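Local coordinates for protein FkbI (Streptomyces hygroscopicus, PDB 1R2J) that binds FAD and probably acts as an acyl-ACP dehydrogenase in making the methoxymalonyl extender unit of the polyketide FK520, at residues L106-F111 against V141-A146; V177-K182 against G190-H195. All blocks are in the same frame, centred on the assembly; numbering follows the deposited sequence.

Contact 1: residues L106-F111 against V141-A146; sequences LAAVGF and VWTTAA. With FAD (flavin-adenine dinucleotide), chain B.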
ATOM      1  N   LEU A 106       3.184  -2.594  14.628  1.00 31.47           N
ATOM      2  CA  LEU A 106       2.916  -2.960  13.243  1.00 31.98           C
ATOM      3  C   LEU A 106       1.517  -3.559  13.083  1.00 30.90           C
ATOM      4  O   LEU A 106       1.062  -4.347  13.922  1.00 28.46           O
ATOM      5  CB  LEU A 106       3.958  -3.971  12.757  1.00 33.55           C
ATOM      6  CG  LEU A 106       5.405  -3.490  12.613  1.00 35.80           C
ATOM      7  CD1 LEU A 106       5.952  -3.142  13.981  1.00 37.88           C
ATOM      8  CD2 LEU A 106       6.256  -4.557  11.952  1.00 36.35           C
ATOM      9  N   ALA A 107       0.840  -3.177  12.006  1.00 28.94           N
ATOM     10  CA  ALA A 107      -0.493  -3.693  11.725  1.00 28.09           C
ATOM     11  C   ALA A 107      -0.636  -3.998  10.246  1.00 29.18           C
ATOM     12  O   ALA A 107       0.151  -3.527   9.424  1.00 29.63           O
ATOM     13  CB  ALA A 107      -1.541  -2.692  12.141  1.00 27.38           C
ATOM     14  N   ALA A 108      -1.637  -4.803   9.914  1.00 27.32           N
ATOM     15  CA  ALA A 108      -1.904  -5.167   8.531  1.00 27.69           C
ATOM     16  C   ALA A 108      -3.415  -5.114   8.393  1.00 27.31           C
ATOM     17  O   ALA A 108      -4.130  -5.105   9.395  1.00 25.78           O
ATOM     18  CB  ALA A 108      -1.386  -6.580   8.239  1.00 27.19           C
ATOM     19  N   VAL A 109      -3.902  -5.067   7.160  1.00 26.18           N
ATOM     20  CA  VAL A 109      -5.334  -5.006   6.919  1.00 25.85           C
ATOM     21  C   VAL A 109      -5.729  -6.120   5.952  1.00 26.23           C
ATOM     22  O   VAL A 109      -5.293  -6.128   4.807  1.00 24.40           O
ATOM     23  CB  VAL A 109      -5.722  -3.649   6.303  1.00 26.99           C
ATOM     24  CG1 VAL A 109      -7.235  -3.498   6.284  1.00 26.71           C
ATOM     25  CG2 VAL A 109      -5.064  -2.521   7.081  1.00 26.08           C
ATOM     26  N   GLY A 110      -6.553  -7.053   6.415  1.00 25.88           N
ATOM     27  CA  GLY A 110      -6.972  -8.150   5.564  1.00 26.30           C
ATOM     28  C   GLY A 110      -8.470  -8.202   5.342  1.00 26.97           C
ATOM     29  O   GLY A 110      -9.249  -8.344   6.287  1.00 27.65           O
ATOM     30  N   PHE A 111      -8.879  -8.071   4.087  1.00 27.25           N
ATOM     31  CA  PHE A 111     -10.290  -8.130   3.731  1.00 26.18           C
ATOM     32  C   PHE A 111     -10.485  -9.122   2.592  1.00 26.52           C
ATOM     33  O   PHE A 111     -11.529  -9.766   2.474  1.00 25.40           O
ATOM     34  CB  PHE A 111     -10.810  -6.737   3.340  1.00 28.86           C
ATOM     35  CG  PHE A 111      -9.869  -5.949   2.461  1.00 29.58           C
ATOM     36  CD1 PHE A 111      -9.860  -6.127   1.083  1.00 31.76           C
ATOM     37  CD2 PHE A 111      -8.983  -5.031   3.021  1.00 31.46           C
ATOM     38  CE1 PHE A 111      -8.977  -5.399   0.269  1.00 33.01           C
ATOM     39  CE2 PHE A 111      -8.097  -4.300   2.222  1.00 32.83           C
ATOM     40  CZ  PHE A 111      -8.092  -4.483   0.843  1.00 32.75           C
ATOM     41  N   VAL A 141      -6.454 -13.699   2.422  1.00 25.44           N
ATOM     42  CA  VAL A 141      -5.326 -14.041   1.574  1.00 24.27           C
ATOM     43  C   VAL A 141      -4.483 -12.828   1.222  1.00 22.83           C
ATOM     44  O   VAL A 141      -4.963 -11.693   1.254  1.00 21.79           O
ATOM     45  CB  VAL A 141      -5.796 -14.688   0.255  1.00 25.58           C
ATOM     46  CG1 VAL A 141      -6.488 -16.012   0.540  1.00 23.96           C
ATOM     47  CG2 VAL A 141      -6.727 -13.727  -0.490  1.00 22.69           C
ATOM     48  N   TRP A 142      -3.217 -13.080   0.904  1.00 21.33           N
ATOM     49  CA  TRP A 142      -2.292 -12.025   0.504  1.00 22.54           C
ATOM     50  C   TRP A 142      -2.210 -10.779   1.371  1.00 24.29           C
ATOM     51  O   TRP A 142      -1.897  -9.706   0.864  1.00 27.78           O
ATOM     52  CB  TRP A 142      -2.617 -11.581  -0.919  1.00 20.72           C
ATOM     53  CG  TRP A 142      -2.030 -12.448  -1.947  1.00 21.24           C
ATOM     54  CD1 TRP A 142      -2.593 -13.551  -2.518  1.00 20.81           C
ATOM     55  CD2 TRP A 142      -0.739 -12.301  -2.535  1.00 20.10           C
ATOM     56  NE1 TRP A 142      -1.729 -14.101  -3.433  1.00 19.74           N
ATOM     57  CE2 TRP A 142      -0.582 -13.352  -3.463  1.00 22.01           C
ATOM     58  CE3 TRP A 142       0.305 -11.382  -2.368  1.00 21.08           C
ATOM     59  CZ2 TRP A 142       0.579 -13.510  -4.227  1.00 21.54           C
ATOM     60  CZ3 TRP A 142       1.458 -11.539  -3.126  1.00 22.16           C
ATOM     61  CH2 TRP A 142       1.584 -12.597  -4.046  1.00 22.85           C
ATOM     62  N   THR A 143      -2.468 -10.902   2.666  1.00 24.28           N
ATOM     63  CA  THR A 143      -2.418  -9.742   3.548  1.00 23.94           C
ATOM     64  C   THR A 143      -1.015  -9.148   3.641  1.00 24.17           C
ATOM     65  O   THR A 143      -0.093  -9.786   4.147  1.00 24.99           O
ATOM     66  CB  THR A 143      -2.896 -10.110   4.959  1.00 22.42           C
ATOM     67  OG1 THR A 143      -4.109 -10.864   4.857  1.00 21.84           O
ATOM     68  CG2 THR A 143      -3.168  -8.855   5.773  1.00 23.89           C
ATOM     69  N   THR A 144      -0.859  -7.919   3.155  1.00 23.73           N
ATOM     70  CA  THR A 144       0.436  -7.243   3.182  1.00 23.41           C
ATOM     71  C   THR A 144       0.937  -6.937   4.591  1.00 24.30           C
ATOM     72  O   THR A 144       0.171  -6.495   5.447  1.00 24.09           O
ATOM     73  CB  THR A 144       0.386  -5.913   2.405  1.00 23.69           C
ATOM     74  OG1 THR A 144       0.095  -6.174   1.028  1.00 21.06           O
ATOM     75  CG2 THR A 144       1.728  -5.189   2.512  1.00 20.76           C
ATOM     76  N   ALA A 145       2.233  -7.169   4.808  1.00 24.21           N
ATOM     77  CA  ALA A 145       2.892  -6.919   6.088  1.00 25.54           C
ATOM     78  C   ALA A 145       2.394  -7.800   7.238  1.00 26.60           C
ATOM     79  O   ALA A 145       2.843  -7.651   8.379  1.00 26.82           O
ATOM     80  CB  ALA A 145       2.746  -5.447   6.464  1.00 24.68           C
ATOM     81  N   ALA A 146       1.474  -8.715   6.950  1.00 27.19           N
ATOM     82  CA  ALA A 146       0.932  -9.585   7.991  1.00 27.63           C
ATOM     83  C   ALA A 146       2.011 -10.384   8.727  1.00 28.02           C
ATOM     84  O   ALA A 146       1.871 -10.685   9.910  1.00 28.76           O
ATOM     85  CB  ALA A 146      -0.106 -10.536   7.394  1.00 26.89           C
TER
HETATM   86  PA  FAD B 399     -10.071 -11.520  -9.469  1.00 31.55           P
HETATM   87  O1A FAD B 399     -10.454 -10.476  -8.527  1.00 29.27           O
HETATM   88  O2A FAD B 399     -10.041 -13.024  -9.394  1.00 28.05           O
HETATM   89  O5B FAD B 399      -9.059 -11.147 -10.553  1.00 31.78           O
HETATM   90  C5B FAD B 399      -9.847 -10.851 -11.638  1.00 26.42           C
HETATM   91  C4B FAD B 399      -9.203 -10.384 -12.898  1.00 24.70           C
HETATM   92  O4B FAD B 399     -10.524 -10.200 -13.518  1.00 21.89           O
HETATM   93  C3B FAD B 399      -8.657  -9.011 -12.662  1.00 24.40           C
HETATM   94  O3B FAD B 399      -7.783  -8.700 -13.696  1.00 23.93           O
HETATM   95  C2B FAD B 399      -9.824  -8.143 -12.643  1.00 22.23           C
HETATM   96  O2B FAD B 399      -9.688  -6.731 -12.953  1.00 22.98           O
HETATM   97  C1B FAD B 399     -10.836  -8.833 -13.605  1.00 22.80           C
HETATM   98  N9A FAD B 399     -12.179  -8.632 -13.173  1.00 23.00           N
HETATM   99  C8A FAD B 399     -12.892  -9.132 -12.050  1.00 22.53           C
HETATM  100  N7A FAD B 399     -14.125  -8.731 -11.952  1.00 21.89           N
HETATM  101  C5A FAD B 399     -14.307  -7.912 -13.050  1.00 22.99           C
HETATM  102  C6A FAD B 399     -15.398  -7.179 -13.526  1.00 23.23           C
HETATM  103  N6A FAD B 399     -16.587  -7.165 -12.907  1.00 22.24           N
HETATM  104  N1A FAD B 399     -15.233  -6.445 -14.685  1.00 22.18           N
HETATM  105  C2A FAD B 399     -14.047  -6.437 -15.337  1.00 22.09           C
HETATM  106  N3A FAD B 399     -12.901  -7.136 -14.946  1.00 20.71           N
HETATM  107  C4A FAD B 399     -13.183  -7.853 -13.751  1.00 22.79           C
HETATM  108  N1  FAD B 399      -5.721  -7.900  -0.157  1.00 27.81           N
HETATM  109  C2  FAD B 399      -6.025  -7.456   1.132  1.00 29.57           C
HETATM  110  O2  FAD B 399      -7.161  -7.589   1.626  1.00 27.98           O
HETATM  111  N3  FAD B 399      -5.033  -6.853   1.892  1.00 28.64           N
HETATM  112  C4  FAD B 399      -3.694  -6.650   1.468  1.00 28.35           C
HETATM  113  O4  FAD B 399      -2.865  -6.090   2.247  1.00 26.77           O
HETATM  114  C4X FAD B 399      -3.411  -7.115   0.203  1.00 28.10           C
HETATM  115  N5  FAD B 399      -2.031  -6.938  -0.240  1.00 29.92           N
HETATM  116  C5X FAD B 399      -1.684  -7.426  -1.518  1.00 29.96           C
HETATM  117  C6  FAD B 399      -0.361  -7.321  -2.024  1.00 31.03           C
HETATM  118  C7  FAD B 399       0.056  -7.834  -3.289  1.00 30.58           C
HETATM  119  C7M FAD B 399       1.504  -7.678  -3.747  1.00 31.06           C
HETATM  120  C8  FAD B 399      -0.916  -8.499  -4.088  1.00 31.27           C
HETATM  121  C8M FAD B 399      -0.611  -9.123  -5.438  1.00 31.24           C
HETATM  122  C9  FAD B 399      -2.212  -8.609  -3.654  1.00 31.59           C
HETATM  123  C9A FAD B 399      -2.644  -8.067  -2.388  1.00 32.09           C
HETATM  124  N10 FAD B 399      -4.039  -8.172  -1.870  1.00 31.44           N
HETATM  125  C10 FAD B 399      -4.424  -7.730  -0.599  1.00 29.90           C
HETATM  126  C1' FAD B 399      -4.825  -8.741  -2.878  1.00 34.82           C
HETATM  127  C2' FAD B 399      -5.473  -7.603  -3.855  1.00 37.60           C
HETATM  128  O2' FAD B 399      -6.627  -7.234  -3.045  1.00 33.75           O
HETATM  129  C3' FAD B 399      -5.953  -8.342  -4.974  1.00 39.99           C
HETATM  130  O3' FAD B 399      -5.136  -8.014  -6.125  1.00 44.80           O
HETATM  131  C4' FAD B 399      -7.342  -8.380  -5.658  1.00 39.54           C
HETATM  132  O4' FAD B 399      -8.512  -8.498  -4.894  1.00 42.93           O
HETATM  133  C5' FAD B 399      -7.053  -9.600  -6.394  1.00 39.46           C
HETATM  134  O5' FAD B 399      -8.140 -10.460  -6.549  1.00 34.76           O
HETATM  135  P   FAD B 399      -7.783 -11.900  -7.209  1.00 34.54           P
HETATM  136  O1P FAD B 399      -8.850 -11.867  -6.328  1.00 35.96           O
HETATM  137  O2P FAD B 399      -8.247 -13.354  -7.491  1.00 38.58           O
HETATM  138  O3P FAD B 399      -8.881 -11.793  -8.403  1.00 32.22           O
HETATM  139  O   HOH W   1       2.979  -5.312   9.860  1.00 30.91           O
HETATM  140  O   HOH W   2      -2.196  -4.920   4.985  1.00 21.03           O

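Contact 2: residues V177-K182 against G190-H195; sequences VERVPK and GHADLH. With FAD (flavin-adenine dinucleotide), chain B.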
ATOM      1  N   VAL A 177      -0.732 -17.170  10.752  1.00 39.49           N
ATOM      2  CA  VAL A 177      -0.316 -16.314   9.654  1.00 39.03           C
ATOM      3  C   VAL A 177       0.659 -17.109   8.794  1.00 38.59           C
ATOM      4  O   VAL A 177       1.797 -17.360   9.194  1.00 39.14           O
ATOM      5  CB  VAL A 177       0.371 -15.039  10.186  1.00 39.99           C
ATOM      6  CG1 VAL A 177       1.373 -15.402  11.261  1.00 41.72           C
ATOM      7  CG2 VAL A 177       1.065 -14.309   9.048  1.00 40.08           C
ATOM      8  N   GLU A 178       0.204 -17.524   7.616  1.00 37.48           N
ATOM      9  CA  GLU A 178       1.041 -18.304   6.713  1.00 37.20           C
ATOM     10  C   GLU A 178       1.522 -17.413   5.568  1.00 35.90           C
ATOM     11  O   GLU A 178       0.733 -16.961   4.736  1.00 32.44           O
ATOM     12  CB  GLU A 178       0.255 -19.502   6.162  1.00 39.24           C
ATOM     13  CG  GLU A 178       1.071 -20.795   6.061  1.00 43.24           C
ATOM     14  CD  GLU A 178       1.105 -21.582   7.369  1.00 46.20           C
ATOM     15  OE1 GLU A 178       2.017 -22.423   7.541  1.00 48.15           O
ATOM     16  OE2 GLU A 178       0.213 -21.372   8.220  1.00 47.35           O
ATOM     17  N   ARG A 179       2.824 -17.161   5.536  1.00 34.94           N
ATOM     18  CA  ARG A 179       3.413 -16.309   4.515  1.00 34.08           C
ATOM     19  C   ARG A 179       3.216 -16.857   3.103  1.00 32.30           C
ATOM     20  O   ARG A 179       3.292 -18.067   2.878  1.00 29.80           O
ATOM     21  CB  ARG A 179       4.914 -16.139   4.781  1.00 36.16           C
ATOM     22  CG  ARG A 179       5.264 -15.584   6.156  1.00 40.69           C
ATOM     23  CD  ARG A 179       6.774 -15.592   6.375  1.00 44.82           C
ATOM     24  NE  ARG A 179       7.163 -15.102   7.697  1.00 49.07           N
ATOM     25  CZ  ARG A 179       8.416 -15.021   8.136  1.00 50.87           C
ATOM     26  NH1 ARG A 179       9.425 -15.398   7.357  1.00 52.05           N
ATOM     27  NH2 ARG A 179       8.663 -14.557   9.358  1.00 51.03           N
ATOM     28  N   VAL A 180       2.951 -15.963   2.155  1.00 30.75           N
ATOM     29  CA  VAL A 180       2.801 -16.370   0.762  1.00 30.70           C
ATOM     30  C   VAL A 180       4.205 -16.866   0.409  1.00 29.62           C
ATOM     31  O   VAL A 180       5.176 -16.132   0.556  1.00 28.73           O
ATOM     32  CB  VAL A 180       2.426 -15.168  -0.138  1.00 30.89           C
ATOM     33  CG1 VAL A 180       2.264 -15.622  -1.588  1.00 31.68           C
ATOM     34  CG2 VAL A 180       1.143 -14.539   0.361  1.00 30.62           C
ATOM     35  N   PRO A 181       4.331 -18.122  -0.044  1.00 30.27           N
ATOM     36  CA  PRO A 181       5.643 -18.682  -0.394  1.00 30.53           C
ATOM     37  C   PRO A 181       6.568 -17.887  -1.325  1.00 31.28           C
ATOM     38  O   PRO A 181       7.640 -17.451  -0.907  1.00 33.29           O
ATOM     39  CB  PRO A 181       5.294 -20.068  -0.945  1.00 31.01           C
ATOM     40  CG  PRO A 181       3.877 -19.919  -1.417  1.00 33.28           C
ATOM     41  CD  PRO A 181       3.256 -19.085  -0.335  1.00 30.69           C
ATOM     42  N   LYS A 182       6.175 -17.699  -2.579  1.00 30.13           N
ATOM     43  CA  LYS A 182       7.029 -16.974  -3.517  1.00 28.98           C
ATOM     44  C   LYS A 182       6.294 -15.840  -4.242  1.00 26.57           C
ATOM     45  O   LYS A 182       5.889 -15.993  -5.398  1.00 24.97           O
ATOM     46  CB  LYS A 182       7.600 -17.949  -4.556  1.00 30.79           C
ATOM     47  CG  LYS A 182       8.368 -19.127  -3.979  1.00 34.20           C
ATOM     48  CD  LYS A 182       9.792 -18.756  -3.573  1.00 38.82           C
ATOM     49  CE  LYS A 182      10.694 -18.539  -4.787  1.00 40.77           C
ATOM     50  NZ  LYS A 182      12.111 -18.266  -4.378  1.00 42.36           N
ATOM     51  N   GLY A 190       6.251  -8.987   3.236  1.00 25.02           N
ATOM     52  CA  GLY A 190       5.672  -9.876   4.229  1.00 25.83           C
ATOM     53  C   GLY A 190       4.224 -10.282   4.013  1.00 25.90           C
ATOM     54  O   GLY A 190       3.442 -10.298   4.960  1.00 26.70           O
ATOM     55  N   HIS A 191       3.865 -10.618   2.778  1.00 25.03           N
ATOM     56  CA  HIS A 191       2.501 -11.040   2.456  1.00 23.09           C
ATOM     57  C   HIS A 191       2.233 -12.371   3.144  1.00 23.06           C
ATOM     58  O   HIS A 191       3.114 -13.216   3.232  1.00 20.99           O
ATOM     59  CB  HIS A 191       2.345 -11.242   0.945  1.00 23.61           C
ATOM     60  CG  HIS A 191       2.897 -10.119   0.127  1.00 22.80           C
ATOM     61  ND1 HIS A 191       2.289  -8.887   0.049  1.00 24.34           N
ATOM     62  CD2 HIS A 191       4.028 -10.028  -0.609  1.00 21.57           C
ATOM     63  CE1 HIS A 191       3.023  -8.081  -0.696  1.00 22.63           C
ATOM     64  NE2 HIS A 191       4.085  -8.750  -1.108  1.00 24.81           N
ATOM     65  N   ALA A 192       1.015 -12.565   3.627  1.00 23.94           N
ATOM     66  CA  ALA A 192       0.686 -13.822   4.278  1.00 23.80           C
ATOM     67  C   ALA A 192      -0.816 -14.014   4.369  1.00 24.16           C
ATOM     68  O   ALA A 192      -1.565 -13.047   4.490  1.00 22.99           O
ATOM     69  CB  ALA A 192       1.306 -13.856   5.669  1.00 24.26           C
ATOM     70  N   ASP A 193      -1.256 -15.267   4.284  1.00 25.74           N
ATOM     71  CA  ASP A 193      -2.674 -15.567   4.396  1.00 26.46           C
ATOM     72  C   ASP A 193      -2.967 -15.653   5.887  1.00 29.02           C
ATOM     73  O   ASP A 193      -2.082 -15.978   6.682  1.00 28.15           O
ATOM     74  CB  ASP A 193      -3.013 -16.908   3.733  1.00 28.04           C
ATOM     75  CG  ASP A 193      -2.691 -16.932   2.245  1.00 28.41           C
ATOM     76  OD1 ASP A 193      -2.735 -15.863   1.596  1.00 27.53           O
ATOM     77  OD2 ASP A 193      -2.409 -18.030   1.719  1.00 29.67           O
ATOM     78  N   LEU A 194      -4.206 -15.364   6.264  1.00 29.05           N
ATOM     79  CA  LEU A 194      -4.600 -15.413   7.662  1.00 30.36           C
ATOM     80  C   LEU A 194      -5.617 -16.526   7.901  1.00 31.50           C
ATOM     81  O   LEU A 194      -6.669 -16.573   7.263  1.00 31.01           O
ATOM     82  CB  LEU A 194      -5.211 -14.072   8.085  1.00 30.02           C
ATOM     83  CG  LEU A 194      -4.393 -12.810   7.808  1.00 30.89           C
ATOM     84  CD1 LEU A 194      -5.148 -11.588   8.319  1.00 30.23           C
ATOM     85  CD2 LEU A 194      -3.031 -12.926   8.476  1.00 30.64           C
ATOM     86  N   HIS A 195      -5.295 -17.428   8.817  1.00 31.60           N
ATOM     87  CA  HIS A 195      -6.200 -18.516   9.156  1.00 32.09           C
ATOM     88  C   HIS A 195      -6.783 -18.187  10.523  1.00 31.72           C
ATOM     89  O   HIS A 195      -6.067 -18.162  11.524  1.00 30.26           O
ATOM     90  CB  HIS A 195      -5.435 -19.835   9.199  1.00 32.84           C
ATOM     91  CG  HIS A 195      -4.692 -20.134   7.935  1.00 35.40           C
ATOM     92  ND1 HIS A 195      -5.327 -20.483   6.764  1.00 35.19           N
ATOM     93  CD2 HIS A 195      -3.367 -20.115   7.654  1.00 36.05           C
ATOM     94  CE1 HIS A 195      -4.427 -20.667   5.816  1.00 35.59           C
ATOM     95  NE2 HIS A 195      -3.229 -20.449   6.329  1.00 36.01           N
TER
HETATM   96  PA  FAD B 399     -10.071 -11.520  -9.469  1.00 31.55           P
HETATM   97  O1A FAD B 399     -10.454 -10.476  -8.527  1.00 29.27           O
HETATM   98  O2A FAD B 399     -10.041 -13.024  -9.394  1.00 28.05           O
HETATM   99  O5B FAD B 399      -9.059 -11.147 -10.553  1.00 31.78           O
HETATM  100  C5B FAD B 399      -9.847 -10.851 -11.638  1.00 26.42           C
HETATM  101  C4B FAD B 399      -9.203 -10.384 -12.898  1.00 24.70           C
HETATM  102  O4B FAD B 399     -10.524 -10.200 -13.518  1.00 21.89           O
HETATM  103  C3B FAD B 399      -8.657  -9.011 -12.662  1.00 24.40           C
HETATM  104  O3B FAD B 399      -7.783  -8.700 -13.696  1.00 23.93           O
HETATM  105  C2B FAD B 399      -9.824  -8.143 -12.643  1.00 22.23           C
HETATM  106  O2B FAD B 399      -9.688  -6.731 -12.953  1.00 22.98           O
HETATM  107  C1B FAD B 399     -10.836  -8.833 -13.605  1.00 22.80           C
HETATM  108  N9A FAD B 399     -12.179  -8.632 -13.173  1.00 23.00           N
HETATM  109  C8A FAD B 399     -12.892  -9.132 -12.050  1.00 22.53           C
HETATM  110  N7A FAD B 399     -14.125  -8.731 -11.952  1.00 21.89           N
HETATM  111  C5A FAD B 399     -14.307  -7.912 -13.050  1.00 22.99           C
HETATM  112  C6A FAD B 399     -15.398  -7.179 -13.526  1.00 23.23           C
HETATM  113  N6A FAD B 399     -16.587  -7.165 -12.907  1.00 22.24           N
HETATM  114  N1A FAD B 399     -15.233  -6.445 -14.685  1.00 22.18           N
HETATM  115  C2A FAD B 399     -14.047  -6.437 -15.337  1.00 22.09           C
HETATM  116  N3A FAD B 399     -12.901  -7.136 -14.946  1.00 20.71           N
HETATM  117  C4A FAD B 399     -13.183  -7.853 -13.751  1.00 22.79           C
HETATM  118  N1  FAD B 399      -5.721  -7.900  -0.157  1.00 27.81           N
HETATM  119  C2  FAD B 399      -6.025  -7.456   1.132  1.00 29.57           C
HETATM  120  O2  FAD B 399      -7.161  -7.589   1.626  1.00 27.98           O
HETATM  121  N3  FAD B 399      -5.033  -6.853   1.892  1.00 28.64           N
HETATM  122  C4  FAD B 399      -3.694  -6.650   1.468  1.00 28.35           C
HETATM  123  O4  FAD B 399      -2.865  -6.090   2.247  1.00 26.77           O
HETATM  124  C4X FAD B 399      -3.411  -7.115   0.203  1.00 28.10           C
HETATM  125  N5  FAD B 399      -2.031  -6.938  -0.240  1.00 29.92           N
HETATM  126  C5X FAD B 399      -1.684  -7.426  -1.518  1.00 29.96           C
HETATM  127  C6  FAD B 399      -0.361  -7.321  -2.024  1.00 31.03           C
HETATM  128  C7  FAD B 399       0.056  -7.834  -3.289  1.00 30.58           C
HETATM  129  C7M FAD B 399       1.504  -7.678  -3.747  1.00 31.06           C
HETATM  130  C8  FAD B 399      -0.916  -8.499  -4.088  1.00 31.27           C
HETATM  131  C8M FAD B 399      -0.611  -9.123  -5.438  1.00 31.24           C
HETATM  132  C9  FAD B 399      -2.212  -8.609  -3.654  1.00 31.59           C
HETATM  133  C9A FAD B 399      -2.644  -8.067  -2.388  1.00 32.09           C
HETATM  134  N10 FAD B 399      -4.039  -8.172  -1.870  1.00 31.44           N
HETATM  135  C10 FAD B 399      -4.424  -7.730  -0.599  1.00 29.90           C
HETATM  136  C1' FAD B 399      -4.825  -8.741  -2.878  1.00 34.82           C
HETATM  137  C2' FAD B 399      -5.473  -7.603  -3.855  1.00 37.60           C
HETATM  138  O2' FAD B 399      -6.627  -7.234  -3.045  1.00 33.75           O
HETATM  139  C3' FAD B 399      -5.953  -8.342  -4.974  1.00 39.99           C
HETATM  140  O3' FAD B 399      -5.136  -8.014  -6.125  1.00 44.80           O
HETATM  141  C4' FAD B 399      -7.342  -8.380  -5.658  1.00 39.54           C
HETATM  142  O4' FAD B 399      -8.512  -8.498  -4.894  1.00 42.93           O
HETATM  143  C5' FAD B 399      -7.053  -9.600  -6.394  1.00 39.46           C
HETATM  144  O5' FAD B 399      -8.140 -10.460  -6.549  1.00 34.76           O
HETATM  145  P   FAD B 399      -7.783 -11.900  -7.209  1.00 34.54           P
HETATM  146  O1P FAD B 399      -8.850 -11.867  -6.328  1.00 35.96           O
HETATM  147  O2P FAD B 399      -8.247 -13.354  -7.491  1.00 38.58           O
HETATM  148  O3P FAD B 399      -8.881 -11.793  -8.403  1.00 32.22           O

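Contact 1: residues L106-F111 against V141-A146
Ala108 pushes its CB into the bend of 143-146, where it meets Thr144 O at 3.2 Å and the methyl of Ala146. Thr143 closes the other end: its CG2 methyl, anti to the backbone N (OG1 at chi1 -47°), packs against Val109 O and Gly110 CA. No direct hydrogen bond joins the segments; the flavin and a water bridge them, a second water bonding Ala145 O and, weakly, Ala107 O. FAD N3 donates to Val109 O (3.0 Å, 164° at the hydrogen), Phe111 N donates to FAD O2, and from 141-146 Thr144 N donates to FAD O4 while Thr144 OG1 reaches FAD N5 at 2.6 Å. The first water accepts from Val109 N, close to Thr144 O and FAD O4. The Phe111 ring lays one face over FAD O2, which sits 3.0 Å above its centre. With an alanine here the backbone bond to O2 could remain, but the gap over that oxygen would probably leave the flavin's pyrimidine end less firmly held. Further out, strand 151-156 pairs with 107-110, and a type II turn, Thr143 to Ala146, presents Thr144. Backbone groups reading the pyrimidine edge of the isoalloxazine mark the flavin site of the acyl-CoA dehydrogenase fold.

Contact 2: residues V177-K182 against G190-H195
Val180 meets His191 just where strand 177-179 ends, and its side chain can be followed outward from the backbone. Val180 N donates to His191 O (3.0 Å, 163° at the hydrogen). CB then lies 4.1 Å from His191 CB, and of the two methyls CG2, anti to the carbonyl carbon, comes nearest, touching His191 CB at 3.6 Å and remaining at the edge of contact with Asp193 OD1. CG1, anti to the backbone N (chi1 -180°), turns instead to the six-membered ring of Trp142.

His191 in turn carries its ring to the flavin: CE1 is 3.4 Å from the FAD methyl C7M, and ND1 approaches C6. Its NE2 is held by Cys186 O, a bond that should limit rotation of the ring.

Toward the N-terminal end of 177-182 the backbones take over. Glu178 and Asp193 form an antiparallel hydrogen-bonded pair, with Asp193 N donating to Glu178 O at 2.7 Å and Glu178 N returning the bond to Asp193 O. On one face Val177 CG2 presses on Ala192 CB at 3.4 Å, tighter than usual for two carbons. On the other, Glu178 CB meets the edge of the His195 ring near NE2, the bent chain leaving its carboxylate turned 57° from the ring plane. Asp193 OD1 accepts from Trp142 N, linking this pair to the next strand. Together these features describe an antiparallel strand pair at the margin of the middle-domain beta-sheet of an acyl-CoA dehydrogenase, the end next to its short connection lending a histidine to the dimethylbenzene side of the flavin.

From the N terminus, the chain leaves the helical region with strand 107-110 and runs through strands 126-130 and 133-143 before contact 1 brings 141-146 back beside it, closing a loop of 29 residues. Strands 151-156 and 164-169 follow, and only then does contact 2 open, joining 177-182 to 190-195 around a short connection of seven residues. The two loops neither nest nor cross. They meet because strands 133-143 and 192-196 are neighbours in the antiparallel sheet, which contact 1 ties to the separate sheet of strand 107-110, while both contacts reach the same FAD.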